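Local coordinates for protein aminopentol aminotransferase (Sphingopyxis macrogoltabida, PDB 6HBS) that transfers the amino group of aminopentol (hydrolysed fumonisin B1) to pyruvate with pyridoxal 5'-phosphate as cofactor, giving 2-keto-HFB1 and L-alanine in fumonisin degradation, at residues 92-105 with 292-306. Numbering follows the deposited sequence.
Sequences SEIMVNLAEAFVGM and AVPMAAAIETLRIIR. With MG (magnesium ion), chain D.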
loop_
_atom_site.group_PDB
_atom_site.type_symbol
_atom_site.label_atom_id
_atom_site.label_comp_id
_atom_site.label_asym_id
_atom_site.label_seq_id
_atom_site.Cartn_x
_atom_site.Cartn_y
_atom_site.Cartn_z
ATOM N N SER A 92 16.041 -1.423 -6.749
ATOM C CA SER A 92 17.428 -1.018 -6.528
ATOM C C SER A 92 18.200 -2.133 -5.829
ATOM O O SER A 92 17.636 -2.913 -5.023
ATOM C CB SER A 92 17.516 0.240 -5.735
ATOM O OG SER A 92 18.868 0.498 -5.368
ATOM N N GLU A 93 19.502 -2.213 -6.135
ATOM C CA GLU A 93 20.455 -2.974 -5.349
ATOM C C GLU A 93 20.282 -2.734 -3.835
ATOM O O GLU A 93 20.604 -3.621 -3.067
ATOM C CB GLU A 93 21.893 -2.618 -5.759
ATOM C CG GLU A 93 22.251 -1.154 -5.553
ATOM C CD GLU A 93 23.616 -0.751 -6.101
ATOM O OE1 GLU A 93 24.259 -1.578 -6.781
ATOM O OE2 GLU A 93 24.014 0.372 -5.854
ATOM N N ILE A 94 19.845 -1.545 -3.395
ATOM C CA ILE A 94 19.783 -1.251 -1.942
ATOM C C ILE A 94 18.694 -2.089 -1.242
ATOM O O ILE A 94 18.720 -2.184 -0.003
ATOM C CB ILE A 94 19.645 0.242 -1.599
ATOM C CG1 ILE A 94 18.288 0.817 -1.971
ATOM C CG2 ILE A 94 20.779 1.060 -2.191
ATOM C CD1 ILE A 94 18.027 2.153 -1.367
ATOM N N MET A 95 17.769 -2.688 -2.005
ATOM C CA MET A 95 16.829 -3.686 -1.459
ATOM C C MET A 95 17.585 -4.799 -0.723
ATOM O O MET A 95 17.154 -5.242 0.355
ATOM C CB MET A 95 15.929 -4.304 -2.531
ATOM C CG MET A 95 14.831 -5.195 -1.949
ATOM S SD MET A 95 13.791 -5.903 -3.236
ATOM C CE MET A 95 12.630 -6.836 -2.234
ATOM N N VAL A 96 18.719 -5.222 -1.284
ATOM C CA VAL A 96 19.538 -6.262 -0.688
ATOM C C VAL A 96 20.126 -5.758 0.635
ATOM O O VAL A 96 20.096 -6.491 1.640
ATOM C CB VAL A 96 20.627 -6.790 -1.649
ATOM C CG1 VAL A 96 21.470 -7.874 -0.981
ATOM C CG2 VAL A 96 20.015 -7.312 -2.934
ATOM N N ASN A 97 20.640 -4.528 0.645
ATOM C CA ASN A 97 21.214 -3.912 1.839
ATOM C C ASN A 97 20.147 -3.779 2.937
ATOM O O ASN A 97 20.433 -4.026 4.100
ATOM C CB ASN A 97 21.843 -2.558 1.536
ATOM C CG ASN A 97 22.997 -2.713 0.570
ATOM O OD1 ASN A 97 22.805 -3.049 -0.581
ATOM N ND2 ASN A 97 24.200 -2.560 1.056
ATOM N N LEU A 98 18.938 -3.371 2.553
ATOM C CA LEU A 98 17.850 -3.215 3.531
ATOM C C LEU A 98 17.479 -4.581 4.131
ATOM O O LEU A 98 17.367 -4.687 5.355
ATOM C CB LEU A 98 16.648 -2.536 2.880
ATOM C CG LEU A 98 15.390 -2.468 3.734
ATOM C CD1 LEU A 98 15.616 -1.660 5.001
ATOM C CD2 LEU A 98 14.245 -1.932 2.919
ATOM N N ALA A 99 17.320 -5.615 3.301
ATOM C CA ALA A 99 16.948 -6.925 3.802
ATOM C C ALA A 99 18.036 -7.448 4.740
ATOM O O ALA A 99 17.719 -8.026 5.773
ATOM C CB ALA A 99 16.675 -7.886 2.684
ATOM N N GLU A 100 19.310 -7.232 4.381
ATOM C CA GLU A 100 20.433 -7.625 5.264
ATOM C C GLU A 100 20.321 -6.903 6.606
ATOM O O GLU A 100 20.473 -7.512 7.658
ATOM C CB GLU A 100 21.797 -7.344 4.632
ATOM C CG GLU A 100 22.126 -8.329 3.538
ATOM C CD GLU A 100 23.310 -7.982 2.637
ATOM O OE1 GLU A 100 23.724 -6.798 2.614
ATOM O OE2 GLU A 100 23.797 -8.909 1.953
ATOM N N ALA A 101 20.074 -5.600 6.564
ATOM C CA ALA A 101 20.045 -4.811 7.805
ATOM C C ALA A 101 18.884 -5.289 8.691
ATOM O O ALA A 101 19.047 -5.484 9.915
ATOM C CB ALA A 101 19.960 -3.344 7.515
ATOM N N PHE A 102 17.711 -5.465 8.092
ATOM C CA PHE A 102 16.517 -5.750 8.882
ATOM C C PHE A 102 16.625 -7.170 9.457
ATOM O O PHE A 102 16.365 -7.374 10.621
ATOM C CB PHE A 102 15.257 -5.498 8.052
ATOM C CG PHE A 102 14.045 -5.011 8.808
ATOM C CD1 PHE A 102 13.741 -5.482 10.087
ATOM C CD2 PHE A 102 13.163 -4.128 8.213
ATOM C CE1 PHE A 102 12.620 -5.027 10.766
ATOM C CE2 PHE A 102 12.024 -3.695 8.883
ATOM C CZ PHE A 102 11.750 -4.156 10.152
ATOM N N VAL A 103 17.051 -8.129 8.639
ATOM C CA VAL A 103 17.217 -9.495 9.073
ATOM C C VAL A 103 18.298 -9.580 10.167
ATOM O O VAL A 103 18.147 -10.363 11.143
ATOM C CB VAL A 103 17.579 -10.425 7.905
ATOM C CG1 VAL A 103 18.129 -11.754 8.389
ATOM C CG2 VAL A 103 16.398 -10.643 6.980
ATOM N N GLY A 104 19.370 -8.789 10.029
ATOM C CA GLY A 104 20.402 -8.771 11.035
ATOM C C GLY A 104 19.890 -8.281 12.394
ATOM O O GLY A 104 20.408 -8.689 13.401
ATOM N N MET A 105 18.904 -7.375 12.418
ATOM C CA MET A 105 18.445 -6.740 13.660
ATOM C C MET A 105 17.421 -7.613 14.398
ATOM O O MET A 105 17.260 -7.449 15.578
ATOM C CB MET A 105 17.808 -5.374 13.374
ATOM C CG MET A 105 18.843 -4.304 13.021
ATOM S SD MET A 105 18.125 -2.801 12.311
ATOM C CE MET A 105 17.395 -2.051 13.769
ATOM N N ALA A 292 12.798 2.316 -4.348
ATOM C CA ALA A 292 14.057 2.464 -3.659
ATOM C C ALA A 292 14.054 3.592 -2.617
ATOM O O ALA A 292 14.742 3.456 -1.616
ATOM C CB ALA A 292 15.157 2.703 -4.669
ATOM N N VAL A 293 13.365 4.710 -2.839
ATOM C CA VAL A 293 13.518 5.861 -1.930
ATOM C C VAL A 293 13.036 5.483 -0.517
ATOM O O VAL A 293 13.720 5.754 0.463
ATOM C CB VAL A 293 12.879 7.145 -2.479
ATOM C CG1 VAL A 293 12.802 8.283 -1.442
ATOM C CG2 VAL A 293 13.657 7.646 -3.705
ATOM N N PRO A 294 11.862 4.850 -0.338
ATOM C CA PRO A 294 11.445 4.404 0.992
ATOM C C PRO A 294 12.442 3.407 1.588
ATOM O O PRO A 294 12.637 3.416 2.789
ATOM C CB PRO A 294 10.046 3.821 0.765
ATOM C CG PRO A 294 9.568 4.562 -0.462
ATOM C CD PRO A 294 10.800 4.672 -1.337
ATOM N N MET A 295 13.104 2.596 0.744
ATOM C CA MET A 295 14.076 1.665 1.225
ATOM C C MET A 295 15.335 2.385 1.740
ATOM O O MET A 295 15.942 1.948 2.759
ATOM C CB MET A 295 14.447 0.647 0.155
ATOM C CG MET A 295 13.290 -0.281 -0.181
ATOM S SD MET A 295 13.849 -1.581 -1.263
ATOM C CE MET A 295 12.255 -2.215 -1.760
ATOM N N ALA A 296 15.748 3.449 1.053
ATOM C CA ALA A 296 16.898 4.261 1.485
ATOM C C ALA A 296 16.600 4.926 2.837
ATOM O O ALA A 296 17.466 4.968 3.755
ATOM C CB ALA A 296 17.240 5.287 0.410
ATOM N N ALA A 297 15.397 5.481 2.961
ATOM C CA ALA A 297 14.959 6.035 4.253
ATOM C C ALA A 297 14.967 4.967 5.363
ATOM O O ALA A 297 15.368 5.248 6.500
ATOM C CB ALA A 297 13.614 6.665 4.111
ATOM N N ALA A 298 14.559 3.735 5.038
ATOM C CA ALA A 298 14.473 2.687 6.031
ATOM C C ALA A 298 15.887 2.297 6.464
ATOM O O ALA A 298 16.130 2.061 7.646
ATOM C CB ALA A 298 13.705 1.494 5.481
ATOM N N ILE A 299 16.824 2.208 5.504
ATOM C CA ILE A 299 18.194 1.847 5.850
ATOM C C ILE A 299 18.731 2.865 6.865
ATOM O O ILE A 299 19.411 2.495 7.809
ATOM C CB ILE A 299 19.077 1.717 4.595
ATOM C CG1 ILE A 299 18.720 0.446 3.821
ATOM C CG2 ILE A 299 20.552 1.760 4.921
ATOM C CD1 ILE A 299 19.377 0.374 2.445
ATOM N N GLU A 300 18.489 4.147 6.636
ATOM C CA GLU A 300 19.062 5.161 7.507
ATOM C C GLU A 300 18.341 5.199 8.872
ATOM O O GLU A 300 18.966 5.378 9.895
ATOM C CB GLU A 300 19.004 6.503 6.805
ATOM C CG GLU A 300 19.610 7.648 7.589
ATOM C CD GLU A 300 21.101 7.548 7.851
ATOM O OE1 GLU A 300 21.722 6.626 7.382
ATOM O OE2 GLU A 300 21.609 8.399 8.568
ATOM N N THR A 301 17.009 5.084 8.867
ATOM C CA THR A 301 16.220 4.942 10.093
ATOM C C THR A 301 16.704 3.733 10.905
ATOM O O THR A 301 16.969 3.869 12.097
ATOM C CB THR A 301 14.731 4.831 9.766
ATOM O OG1 THR A 301 14.318 5.971 9.015
ATOM C CG2 THR A 301 13.901 4.697 11.018
ATOM N N LEU A 302 16.855 2.560 10.272
ATOM C CA LEU A 302 17.332 1.394 10.988
ATOM C C LEU A 302 18.751 1.636 11.552
ATOM O O LEU A 302 19.049 1.141 12.647
ATOM C CB LEU A 302 17.326 0.148 10.107
ATOM C CG LEU A 302 15.963 -0.387 9.660
ATOM C CD1 LEU A 302 16.143 -1.555 8.698
ATOM C CD2 LEU A 302 15.077 -0.778 10.842
ATOM N N ARG A 303 19.618 2.370 10.830
ATOM C CA ARG A 303 20.975 2.657 11.337
ATOM C C ARG A 303 20.871 3.490 12.630
ATOM O O ARG A 303 21.544 3.235 13.625
ATOM C CB ARG A 303 21.853 3.352 10.277
ATOM C CG ARG A 303 23.285 3.639 10.738
ATOM C CD ARG A 303 24.019 4.744 9.994
ATOM N NE ARG A 303 23.379 6.065 10.036
ATOM C CZ ARG A 303 23.413 6.896 11.063
ATOM N NH1 ARG A 303 24.017 6.545 12.184
ATOM N NH2 ARG A 303 22.829 8.074 10.979
ATOM N N ILE A 304 20.044 4.522 12.600
ATOM C CA ILE A 304 19.839 5.362 13.735
ATOM C C ILE A 304 19.284 4.551 14.919
ATOM O O ILE A 304 19.692 4.784 16.067
ATOM C CB ILE A 304 18.963 6.552 13.356
ATOM C CG1 ILE A 304 19.712 7.469 12.383
ATOM C CG2 ILE A 304 18.482 7.301 14.586
ATOM C CD1 ILE A 304 18.900 8.571 11.846
ATOM N N ILE A 305 18.402 3.581 14.646
ATOM C CA ILE A 305 17.818 2.744 15.688
ATOM C C ILE A 305 18.937 1.933 16.347
ATOM O O ILE A 305 18.969 1.808 17.559
ATOM C CB ILE A 305 16.684 1.854 15.127
ATOM C CG1 ILE A 305 15.420 2.666 14.816
ATOM C CG2 ILE A 305 16.409 0.650 16.009
ATOM C CD1 ILE A 305 14.352 1.881 14.042
ATOM N N ARG A 306 19.853 1.386 15.540
ATOM C CA ARG A 306 20.923 0.596 16.062
ATOM C C ARG A 306 21.942 1.473 16.803
ATOM O O ARG A 306 22.491 0.992 17.746
ATOM C CB ARG A 306 21.716 -0.168 14.994
ATOM C CG ARG A 306 20.932 -1.166 14.162
ATOM C CD ARG A 306 21.839 -2.063 13.338
ATOM N NE ARG A 306 22.554 -1.290 12.336
ATOM C CZ ARG A 306 22.028 -0.858 11.190
ATOM N NH1 ARG A 306 22.756 -0.120 10.373
ATOM N NH2 ARG A 306 20.809 -1.216 10.837
HETATM MG MG MG D . 18.052 -12.319 12.194
HETATM O O HOH W 1 19.426 -11.338 13.906
HETATM O O HOH W 2 20.002 -13.225 11.042
#
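Helices 94-105 and 292-306 run in the same general direction at 34°, their axes 9.4 Å apart at closest approach, with Leu98 beside Ile299 and Ser92 beside Ala292. Three side chains pack as knobs into holes. Ile94, its CG1 set between the backbone N and carbonyl carbon (chi1 70°), drives CD1 among Ala292, Met295, Ala296 and Ile299, 3.7 Å from Ala296 CB. Leu98 splits its methyls: CD2 meets Met295 CG at 3.6 Å, while CD1 reaches Ala298 CB and Leu302 CD1. Leu302 returns the knob among Leu98, Ala101, Phe102 and Met105. The extended Met295 passes on to lay SD 3.7 Å from Met95 CB. Near the C-terminal ends the Met105 chain bends at chi3 (74°), which turns CE toward Ile305 CG2, 3.6 Å away. Its SD lies at the edge of the Arg306 guanidinium, near the plane, and takes a weak hydrogen bond from NH2 (3.4 Å). With an alanine here, SD and CE would be gone, which would probably open a gap beside Leu302 and Ile305 and cost Arg306 NH2 its weak sulfur partner. Ser92 OG caps helix 94-105 through Ile94 N, and Val103 O binds magnesium near that helix's C-terminal end. The arrangement is parallel helix packing within the class-III aminotransferase fold, beside strand 111-115 of the large mixed sheet, with helix 94-105 also meeting the second subunit.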